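Local coordinates for nisin immunity protein (Lactococcus lactis subsp. lactis, PDB 5XHB), which takes part in the immunity of the bacterium against exogenously supplied nisin, as a membrane-attached lipoprotein in its natural form, at residues V29-I34 with R90-L95; V68-N73 with L106-F111; Q36-N41 with E77-S82. All blocks are in the same frame, centred on the assembly; numbering follows the deposited sequence.

Contact 1. Residues V29-I34 with R90-L95; sequences VTDKEI and RYYKIL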
loop_
_atom_site.group_PDB
_atom_site.type_symbol
_atom_site.label_atom_id
_atom_site.label_comp_id
_atom_site.label_asym_id
_atom_site.label_seq_id
_atom_site.Cartn_x
_atom_site.Cartn_y
_atom_site.Cartn_z
ATOM N N VAL A 29 2.298 -5.146 10.431
ATOM C CA VAL A 29 2.690 -3.841 10.957
ATOM C C VAL A 29 2.205 -2.752 10.006
ATOM O O VAL A 29 2.540 -2.757 8.818
ATOM C CB VAL A 29 4.214 -3.710 11.124
ATOM C CG1 VAL A 29 4.557 -2.456 11.937
ATOM C CG2 VAL A 29 4.788 -4.966 11.801
ATOM N N THR A 30 1.426 -1.818 10.537
ATOM C CA THR A 30 0.889 -0.718 9.750
ATOM C C THR A 30 1.822 0.481 9.739
ATOM O O THR A 30 2.816 0.514 10.465
ATOM C CB THR A 30 -0.448 -0.216 10.297
ATOM O OG1 THR A 30 -0.194 0.482 11.521
ATOM C CG2 THR A 30 -1.413 -1.377 10.564
ATOM N N ASP A 31 1.451 1.488 8.950
ATOM C CA ASP A 31 2.195 2.742 8.902
ATOM C C ASP A 31 1.608 3.770 9.880
ATOM O O ASP A 31 1.956 4.957 9.830
ATOM C CB ASP A 31 2.183 3.311 7.482
ATOM C CG ASP A 31 3.322 4.314 7.242
ATOM O OD1 ASP A 31 4.446 4.060 7.712
ATOM O OD2 ASP A 31 3.080 5.353 6.586
ATOM N N LYS A 32 0.704 3.318 10.752
ATOM C CA LYS A 32 0.105 4.181 11.778
ATOM C C LYS A 32 1.007 4.295 13.002
ATOM O O LYS A 32 1.066 3.376 13.808
ATOM C CB LYS A 32 -1.264 3.639 12.206
ATOM C CG LYS A 32 -2.272 3.566 11.077
ATOM C CD LYS A 32 -2.922 4.939 10.801
ATOM C CE LYS A 32 -3.951 4.820 9.667
ATOM N NZ LYS A 32 -4.883 5.999 9.524
ATOM N N GLU A 33 1.694 5.422 13.160
ATOM C CA GLU A 33 2.608 5.558 14.293
ATOM C C GLU A 33 1.839 5.882 15.566
ATOM O O GLU A 33 0.872 6.651 15.546
ATOM C CB GLU A 33 3.666 6.637 14.014
ATOM C CG GLU A 33 4.559 6.936 15.212
ATOM C CD GLU A 33 5.665 7.939 14.909
ATOM O OE1 GLU A 33 5.731 8.452 13.773
ATOM O OE2 GLU A 33 6.474 8.204 15.821
ATOM N N ILE A 34 2.255 5.269 16.667
ATOM C CA ILE A 34 1.681 5.533 17.984
ATOM C C ILE A 34 2.664 6.344 18.831
ATOM O O ILE A 34 3.789 5.898 19.052
ATOM C CB ILE A 34 1.361 4.220 18.729
ATOM C CG1 ILE A 34 0.493 3.295 17.871
ATOM C CG2 ILE A 34 0.714 4.498 20.083
ATOM C CD1 ILE A 34 -0.808 3.907 17.452
ATOM N N ARG A 90 10.467 4.047 17.317
ATOM C CA ARG A 90 9.054 4.405 17.283
ATOM C C ARG A 90 8.169 3.217 17.627
ATOM O O ARG A 90 8.660 2.130 17.916
ATOM C CB ARG A 90 8.671 4.942 15.907
ATOM C CG ARG A 90 9.339 6.265 15.560
ATOM C CD ARG A 90 9.590 6.335 14.071
ATOM N NE ARG A 90 9.972 7.669 13.634
ATOM C CZ ARG A 90 9.705 8.158 12.428
ATOM N NH1 ARG A 90 9.049 7.423 11.542
ATOM N NH2 ARG A 90 10.086 9.388 12.109
ATOM N N TYR A 91 6.862 3.455 17.585
ATOM C CA TYR A 91 5.855 2.417 17.786
ATOM C C TYR A 91 4.839 2.484 16.659
ATOM O O TYR A 91 4.380 3.569 16.298
ATOM C CB TYR A 91 5.144 2.589 19.121
ATOM C CG TYR A 91 6.073 2.607 20.315
ATOM C CD1 TYR A 91 6.702 3.781 20.710
ATOM C CD2 TYR A 91 6.299 1.456 21.057
ATOM C CE1 TYR A 91 7.537 3.808 21.807
ATOM C CE2 TYR A 91 7.136 1.474 22.159
ATOM C CZ TYR A 91 7.753 2.654 22.526
ATOM O OH TYR A 91 8.588 2.677 23.623
ATOM N N TYR A 92 4.483 1.331 16.102
ATOM C CA TYR A 92 3.527 1.321 15.006
ATOM C C TYR A 92 2.423 0.330 15.296
ATOM O O TYR A 92 2.689 -0.782 15.755
ATOM C CB TYR A 92 4.223 0.992 13.682
ATOM C CG TYR A 92 5.015 2.152 13.129
ATOM C CD1 TYR A 92 6.350 2.332 13.467
ATOM C CD2 TYR A 92 4.417 3.080 12.274
ATOM C CE1 TYR A 92 7.070 3.410 12.970
ATOM C CE2 TYR A 92 5.132 4.146 11.765
ATOM C CZ TYR A 92 6.455 4.306 12.120
ATOM O OH TYR A 92 7.171 5.368 11.623
ATOM N N LYS A 93 1.186 0.751 15.043
ATOM C CA LYS A 93 0.024 -0.099 15.274
ATOM C C LYS A 93 0.131 -1.363 14.441
ATOM O O LYS A 93 0.634 -1.319 13.320
ATOM C CB LYS A 93 -1.269 0.658 14.918
ATOM C CG LYS A 93 -2.567 -0.077 15.278
ATOM C CD LYS A 93 -3.826 0.719 14.814
ATOM C CE LYS A 93 -4.001 2.025 15.565
ATOM N NZ LYS A 93 -5.135 2.882 15.026
ATOM N N ILE A 94 -0.321 -2.483 14.996
ATOM C CA ILE A 94 -0.450 -3.705 14.217
ATOM C C ILE A 94 -1.945 -3.990 14.061
ATOM O O ILE A 94 -2.743 -3.623 14.926
ATOM C CB ILE A 94 0.261 -4.919 14.865
ATOM C CG1 ILE A 94 -0.321 -5.236 16.249
ATOM C CG2 ILE A 94 1.789 -4.710 14.901
ATOM C CD1 ILE A 94 0.062 -6.611 16.779
ATOM N N LEU A 95 -2.310 -4.622 12.952
ATOM C CA LEU A 95 -3.707 -4.936 12.658
ATOM C C LEU A 95 -3.804 -6.349 12.113
ATOM O O LEU A 95 -2.846 -6.854 11.544
ATOM C CB LEU A 95 -4.283 -3.938 11.633
ATOM C CG LEU A 95 -4.608 -2.507 12.079
ATOM C CD1 LEU A 95 -5.063 -1.647 10.895
ATOM C CD2 LEU A 95 -5.667 -2.489 13.203
HETATM O O HOH W 1 6.307 6.381 17.992
HETATM O O HOH W 2 5.938 7.369 10.891
#
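Residues Val29-Ile34 and Arg90-Leu95 lie on neighbouring antiparallel strands of the N-terminal eight-stranded sheet, the first broken at Asp31, where the chain turns a corner, and are joined across a beta bulge. The evidence is the register: Val29 pairs with Ile94 and Glu33 with Tyr92, both as non-hydrogen-bonded pairs, so the first strand spends two extra residues between them.

Backbone bonds hold both sides of this irregularity. Thr30 N donates to Lys93 O at 2.9 Å, Lys93 N to Lys32 O at 2.9 Å, and beyond the bulge Ile34 N to Tyr91 O at 2.7 Å.

One side chain adds to this network. With OG1 set between its backbone N and carbonyl carbon (chi1 72°), Thr30 turns the hydroxyl onto Lys93 O at 2.7 Å, from 42° above the carbonyl plane. Lys93 O thus takes two donors from one residue. The same OG1 accepts from Lys32 N at 3.1 Å, an ST turn within the bulge.

Apolar packing is concentrated on the face carrying Val29, Tyr92 and Ile94. Val29 CG1 abuts Tyr92 CB, while Phe20 of the adjoining strand covers Val29 and Ile94. Leu95 lies against the Thr30 methyl.

Glu33 and Arg90 meet beyond the bulge. Glu33 CB rests obliquely by Tyr92 CE2, and the extended chain carries OE1 over a face of the Arg90 guanidinium, 4.1 Å from NH1, an attraction of charges without a directed N-H. Water supplies the carboxylate's bonds: one bridges OE1 to Tyr92 OH, which also accepts from Arg90 NH1; another accepts from Tyr91 N and donates to Ile34 O and, at 2.8 Å, to Glu33 OE2.

Contact 2. Residues V68-N73 with L106-F111; sequences VTLVLN and LRLQNF. With SO4 (sulfate ion), chain B.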
loop_
_atom_site.group_PDB
_atom_site.type_symbol
_atom_site.label_atom_id
_atom_site.label_comp_id
_atom_site.label_asym_id
_atom_site.label_seq_id
_atom_site.Cartn_x
_atom_site.Cartn_y
_atom_site.Cartn_z
ATOM N N VAL A 68 18.134 -0.314 4.841
ATOM C CA VAL A 68 17.765 0.230 6.137
ATOM C C VAL A 68 17.690 -0.929 7.125
ATOM O O VAL A 68 17.254 -2.029 6.774
ATOM C CB VAL A 68 16.431 1.011 6.081
ATOM C CG1 VAL A 68 15.311 0.121 5.608
ATOM C CG2 VAL A 68 16.097 1.601 7.441
ATOM N N THR A 69 18.168 -0.691 8.343
ATOM C CA THR A 69 18.163 -1.704 9.388
ATOM C C THR A 69 16.993 -1.460 10.328
ATOM O O THR A 69 16.816 -0.356 10.842
ATOM C CB THR A 69 19.474 -1.703 10.192
ATOM O OG1 THR A 69 20.576 -1.865 9.294
ATOM C CG2 THR A 69 19.478 -2.826 11.215
ATOM N N LEU A 70 16.181 -2.490 10.526
ATOM C CA LEU A 70 15.026 -2.381 11.407
ATOM C C LEU A 70 15.196 -3.255 12.629
ATOM O O LEU A 70 15.468 -4.453 12.523
ATOM C CB LEU A 70 13.748 -2.777 10.681
ATOM C CG LEU A 70 13.378 -2.012 9.419
ATOM C CD1 LEU A 70 12.096 -2.612 8.869
ATOM C CD2 LEU A 70 13.219 -0.521 9.698
ATOM N N VAL A 71 15.037 -2.656 13.795
ATOM C CA VAL A 71 14.957 -3.446 15.012
ATOM C C VAL A 71 13.497 -3.530 15.465
ATOM O O VAL A 71 12.898 -2.516 15.852
ATOM C CB VAL A 71 15.837 -2.850 16.123
ATOM C CG1 VAL A 71 15.542 -3.521 17.454
ATOM C CG2 VAL A 71 17.301 -3.016 15.746
ATOM N N LEU A 72 12.936 -4.740 15.391
ATOM C CA LEU A 72 11.565 -5.015 15.811
ATOM C C LEU A 72 11.587 -5.503 17.244
ATOM O O LEU A 72 12.226 -6.508 17.554
ATOM C CB LEU A 72 10.908 -6.072 14.906
ATOM C CG LEU A 72 11.236 -5.977 13.416
ATOM C CD1 LEU A 72 10.573 -7.117 12.655
ATOM C CD2 LEU A 72 10.772 -4.659 12.891
ATOM N N ASN A 73 10.888 -4.804 18.125
ATOM C CA ASN A 73 11.093 -5.029 19.547
ATOM C C ASN A 73 9.820 -4.884 20.365
ATOM O O ASN A 73 9.380 -3.761 20.633
ATOM C CB ASN A 73 12.150 -4.055 20.059
ATOM C CG ASN A 73 12.672 -4.417 21.438
ATOM O OD1 ASN A 73 12.550 -5.562 21.898
ATOM N ND2 ASN A 73 13.270 -3.439 22.104
ATOM N N LEU A 106 3.551 -0.694 7.037
ATOM C CA LEU A 106 4.717 0.094 7.431
ATOM C C LEU A 106 5.558 0.506 6.228
ATOM O O LEU A 106 5.894 -0.334 5.395
ATOM C CB LEU A 106 5.572 -0.721 8.413
ATOM C CG LEU A 106 6.839 -0.023 8.917
ATOM C CD1 LEU A 106 6.463 1.212 9.725
ATOM C CD2 LEU A 106 7.697 -0.988 9.734
ATOM N N ARG A 107 5.897 1.789 6.148
ATOM C CA ARG A 107 6.743 2.297 5.076
ATOM C C ARG A 107 8.216 2.343 5.490
ATOM O O ARG A 107 8.567 2.931 6.508
ATOM C CB ARG A 107 6.295 3.697 4.642
ATOM C CG ARG A 107 4.881 3.770 4.070
ATOM C CD ARG A 107 4.654 2.688 3.038
ATOM N NE ARG A 107 3.532 2.974 2.136
ATOM C CZ ARG A 107 2.561 2.107 1.863
ATOM N NH1 ARG A 107 2.553 0.914 2.455
ATOM N NH2 ARG A 107 1.602 2.428 1.003
ATOM N N LEU A 108 9.062 1.722 4.677
ATOM C CA LEU A 108 10.505 1.694 4.889
ATOM C C LEU A 108 11.095 3.101 4.938
ATOM O O LEU A 108 12.040 3.375 5.683
ATOM C CB LEU A 108 11.147 0.894 3.766
ATOM C CG LEU A 108 12.121 -0.245 4.016
ATOM C CD1 LEU A 108 11.725 -1.090 5.217
ATOM C CD2 LEU A 108 12.170 -1.084 2.745
ATOM N N GLN A 109 10.509 3.997 4.151
ATOM C CA GLN A 109 11.000 5.363 4.012
ATOM C C GLN A 109 10.960 6.131 5.322
ATOM O O GLN A 109 11.676 7.118 5.476
ATOM C CB GLN A 109 10.194 6.118 2.948
ATOM C CG GLN A 109 10.460 5.664 1.511
ATOM C CD GLN A 109 9.749 4.363 1.131
ATOM O OE1 GLN A 109 8.922 3.833 1.883
ATOM N NE2 GLN A 109 10.072 3.848 -0.052
ATOM N N ASN A 110 10.128 5.687 6.261
ATOM C CA ASN A 110 10.086 6.298 7.593
ATOM C C ASN A 110 11.448 6.319 8.289
ATOM O O ASN A 110 11.719 7.181 9.125
ATOM C CB ASN A 110 9.096 5.560 8.504
ATOM C CG ASN A 110 7.659 5.653 8.019
ATOM O OD1 ASN A 110 7.352 6.404 7.101
ATOM N ND2 ASN A 110 6.769 4.887 8.648
ATOM N N PHE A 111 12.289 5.343 7.968
ATOM C CA PHE A 111 13.550 5.165 8.676
ATOM C C PHE A 111 14.751 5.511 7.795
ATOM O O PHE A 111 15.873 5.093 8.085
ATOM C CB PHE A 111 13.651 3.730 9.189
ATOM C CG PHE A 111 12.395 3.257 9.864
ATOM C CD1 PHE A 111 12.181 3.508 11.210
ATOM C CD2 PHE A 111 11.417 2.595 9.143
ATOM C CE1 PHE A 111 11.015 3.094 11.833
ATOM C CE2 PHE A 111 10.235 2.179 9.757
ATOM C CZ PHE A 111 10.036 2.432 11.099
HETATM S S SO4 B . -0.273 -1.050 1.012
HETATM O O1 SO4 B . -1.689 -1.310 1.343
HETATM O O2 SO4 B . -0.145 0.267 0.394
HETATM O O3 SO4 B . 0.553 -1.083 2.219
HETATM O O4 SO4 B . 0.150 -2.089 0.080
#
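Arg107 NH1, in the loop that packs against the N-terminal antiparallel sheet, donates to O3 of the sulfate at 2.8 Å, nearly straight at 168°, and Arg107 NH2 donates to its O2 at the same distance of 2.8 Å. With the sulfur in the guanidinium plane, this is a two-pronged, edge-on grip of an anion that is probably from the crystallisation liquor. Ala105, Tyr134, Leu207 and Thr208 complete the site, and Asp120 forms a salt bridge with Arg107 NE. Neither Arg107 nor the sulfate takes part in the contact between the segments.

That contact is made by Leu108 of the loop's short 3-10 turn and Phe111 just after it, which pack on Val68 and Leu70 of strand 67-78. No hydrogen bond crosses; the segments meet through apolar side chains. Phe111 N bonds to Leu108 O at 3.0 Å, which presents both residues together to the strand.

Val68 divides its branches between them. CG1, held between the backbone N and carbonyl carbon (chi1 59°), comes to 3.6 Å from Leu108 CG; CG2 lies 3.7 Å from Phe111 CB. Two residues along, Leu70 repeats the division: its CD1 meets Leu108 CD1 at 4.0 Å, the side chains crossing at about a right angle.

The Phe111 ring is sandwiched, with CB of its neighbour Asn110 over the opposite face from Leu70. On the Leu70 side there is a CH-pi contact: CD2 stands 4.0 Å from the ring centroid, 25° off the normal and displaced toward the rim.

Contact 3. Residues Q36-N41 with E77-S82; sequences QENVNN and EASDKS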
loop_
_atom_site.group_PDB
_atom_site.type_symbol
_atom_site.label_atom_id
_atom_site.label_comp_id
_atom_site.label_asym_id
_atom_site.label_seq_id
_atom_site.Cartn_x
_atom_site.Cartn_y
_atom_site.Cartn_z
ATOM N N GLN A 36 4.745 7.734 21.922
ATOM C CA GLN A 36 5.233 6.986 23.073
ATOM C C GLN A 36 4.326 7.172 24.283
ATOM O O GLN A 36 4.165 6.267 25.092
ATOM C CB GLN A 36 6.667 7.411 23.413
ATOM C CG GLN A 36 7.491 6.340 24.115
ATOM C CD GLN A 36 7.324 6.366 25.616
ATOM O OE1 GLN A 36 6.808 7.332 26.176
ATOM N NE2 GLN A 36 7.771 5.307 26.279
ATOM N N GLU A 37 3.723 8.348 24.391
ATOM C CA GLU A 37 2.872 8.656 25.538
ATOM C C GLU A 37 1.585 7.832 25.546
ATOM O O GLU A 37 0.932 7.711 26.580
ATOM C CB GLU A 37 2.534 10.151 25.573
ATOM C CG GLU A 37 2.128 10.758 24.234
ATOM C CD GLU A 37 3.323 11.206 23.386
ATOM O OE1 GLU A 37 3.199 12.244 22.697
ATOM O OE2 GLU A 37 4.375 10.522 23.394
ATOM N N ASN A 38 1.231 7.260 24.398
ATOM C CA ASN A 38 0.026 6.440 24.285
ATOM C C ASN A 38 0.311 4.946 24.367
ATOM O O ASN A 38 -0.590 4.120 24.202
ATOM C CB ASN A 38 -0.696 6.753 22.976
ATOM C CG ASN A 38 -1.394 8.099 23.009
ATOM O OD1 ASN A 38 -1.921 8.504 24.044
ATOM N ND2 ASN A 38 -1.398 8.801 21.879
ATOM N N VAL A 39 1.566 4.591 24.618
ATOM C CA VAL A 39 1.940 3.193 24.672
ATOM C C VAL A 39 1.976 2.739 26.121
ATOM O O VAL A 39 2.583 3.393 26.968
ATOM C CB VAL A 39 3.301 2.954 23.989
ATOM C CG1 VAL A 39 3.798 1.551 24.256
ATOM C CG2 VAL A 39 3.182 3.205 22.494
ATOM N N ASN A 40 1.304 1.633 26.416
ATOM C CA ASN A 40 1.253 1.134 27.784
ATOM C C ASN A 40 2.038 -0.163 27.966
ATOM O O ASN A 40 3.176 -0.268 27.519
ATOM C CB ASN A 40 -0.200 0.954 28.218
ATOM C CG ASN A 40 -0.947 2.276 28.293
ATOM O OD1 ASN A 40 -0.338 3.351 28.272
ATOM N ND2 ASN A 40 -2.268 2.205 28.396
ATOM N N ASN A 41 1.437 -1.145 28.628
ATOM C CA ASN A 41 2.155 -2.362 28.984
ATOM C C ASN A 41 2.567 -3.211 27.781
ATOM O O ASN A 41 1.803 -3.369 26.831
ATOM C CB ASN A 41 1.302 -3.206 29.936
ATOM C CG ASN A 41 0.920 -2.452 31.195
ATOM O OD1 ASN A 41 1.507 -1.416 31.515
ATOM N ND2 ASN A 41 -0.062 -2.976 31.923
ATOM N N GLU A 77 0.369 -2.932 24.373
ATOM C CA GLU A 77 -0.999 -2.452 24.262
ATOM C C GLU A 77 -0.997 -0.933 24.352
ATOM O O GLU A 77 -0.352 -0.364 25.237
ATOM C CB GLU A 77 -1.894 -3.063 25.343
ATOM C CG GLU A 77 -3.360 -2.672 25.177
ATOM C CD GLU A 77 -4.257 -3.317 26.212
ATOM O OE1 GLU A 77 -3.722 -3.899 27.180
ATOM O OE2 GLU A 77 -5.497 -3.236 26.060
ATOM N N ALA A 78 -1.702 -0.270 23.430
ATOM C CA ALA A 78 -1.797 1.184 23.454
ATOM C C ALA A 78 -2.991 1.646 24.304
ATOM O O ALA A 78 -3.797 0.832 24.751
ATOM C CB ALA A 78 -1.904 1.735 22.035
ATOM N N SER A 79 -3.113 2.951 24.517
ATOM C CA SER A 79 -4.138 3.467 25.424
ATOM C C SER A 79 -5.563 3.263 24.899
ATOM O O SER A 79 -6.520 3.349 25.670
ATOM C CB SER A 79 -3.892 4.950 25.707
ATOM O OG SER A 79 -3.966 5.713 24.520
ATOM N N ASP A 80 -5.707 2.990 23.603
ATOM C CA ASP A 80 -7.030 2.719 23.027
ATOM C C ASP A 80 -7.290 1.212 22.904
ATOM O O ASP A 80 -8.235 0.783 22.233
ATOM C CB ASP A 80 -7.181 3.412 21.662
ATOM C CG ASP A 80 -6.321 2.786 20.565
ATOM O OD1 ASP A 80 -5.319 2.100 20.872
ATOM O OD2 ASP A 80 -6.649 2.995 19.372
ATOM N N LYS A 81 -6.439 0.430 23.559
ATOM C CA LYS A 81 -6.505 -1.032 23.579
ATOM C C LYS A 81 -6.123 -1.691 22.250
ATOM O O LYS A 81 -6.234 -2.904 22.107
ATOM C CB LYS A 81 -7.900 -1.511 24.011
ATOM C CG LYS A 81 -8.285 -1.099 25.429
ATOM C CD LYS A 81 -9.726 -1.512 25.755
ATOM C CE LYS A 81 -10.083 -1.153 27.192
ATOM N NZ LYS A 81 -11.532 -1.358 27.488
ATOM N N SER A 82 -5.632 -0.914 21.288
ATOM C CA SER A 82 -5.070 -1.526 20.090
ATOM C C SER A 82 -3.666 -2.034 20.430
ATOM O O SER A 82 -3.120 -1.700 21.482
ATOM C CB SER A 82 -5.041 -0.530 18.920
ATOM O OG SER A 82 -4.118 0.507 19.194
#
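Asn38-Asn41 and Glu77-Ser79 run antiparallel, with Val39 opposite Ala78 as a non-hydrogen-bonded pair whose CA atoms are 4.4 Å apart. Two backbone bonds flank it: Ser79 N donates to Asn38 O at 2.8 Å and Asn40 N to Glu77 O at 2.8 Å. One step on, Glu77 N reaches past Asn40 to Asn41 O at 2.9 Å, a bulge-like irregularity in which Asn40 and Asn41 both face Glu77. That bond is nearly straight (170° at the hydrogen), but Asn41 N is buried here with no partner in the model. The bond from Ser79 bends to 136°, where the pairing gives way to turns on both segments.

Side chains contribute little to this surface contact. Ala78 CB lies on the same face as Val39 and comes close to Asn38 O rather than to the valine branches; Val39 is covered instead by Tyr91 of strand 90-96. Ser79 OG and Asn38 OD1 are 3.5 Å apart, at most a weak contact. Asn40 projects toward the other strand, and its CB stands 3.3 Å from Glu77 O. Glu77, fully extended, carries its carboxylate out to Lys43, a long, weak ion pair.

Beyond the last pair, Asp80 OD1 accepts both Ser82 N, from well above the carboxylate plane, and Ser82 OG at 2.6 Å on the syn lone pair. The first of these defines an Asx turn.

Lys81 N to Ala78 O closes a type I turn, Lys81 follows in a left-handed conformation, and Ala78 N donates to Ser82 O: a beta hairpin of strands 67-78 and 83-87, turned by a type I turn with a G1-type bulge, beside strand 39-53.

How the contacts relate
All three contacts serve the same N-terminal sheet but at different depths. Contact 2 is buried and purely apolar between its segments, a loop laid against strand 67-78. Contact 3 uses the far end of that strand, about 20 Å away between centres, at the surface, where backbone bonds and turns dominate. Contact 1, partly buried, mixes both chemistries and touches each of the others. Toward contact 2, Asp31 OD1 probably accepts a hydrogen bond from Asn110 ND2 at 2.6 Å. Toward contact 3 the touch is packing, with Val39 CG2 3.7 Å from Ile34 CG2. Along the chain, contact 3 is nested inside the loop that contact 1 closes.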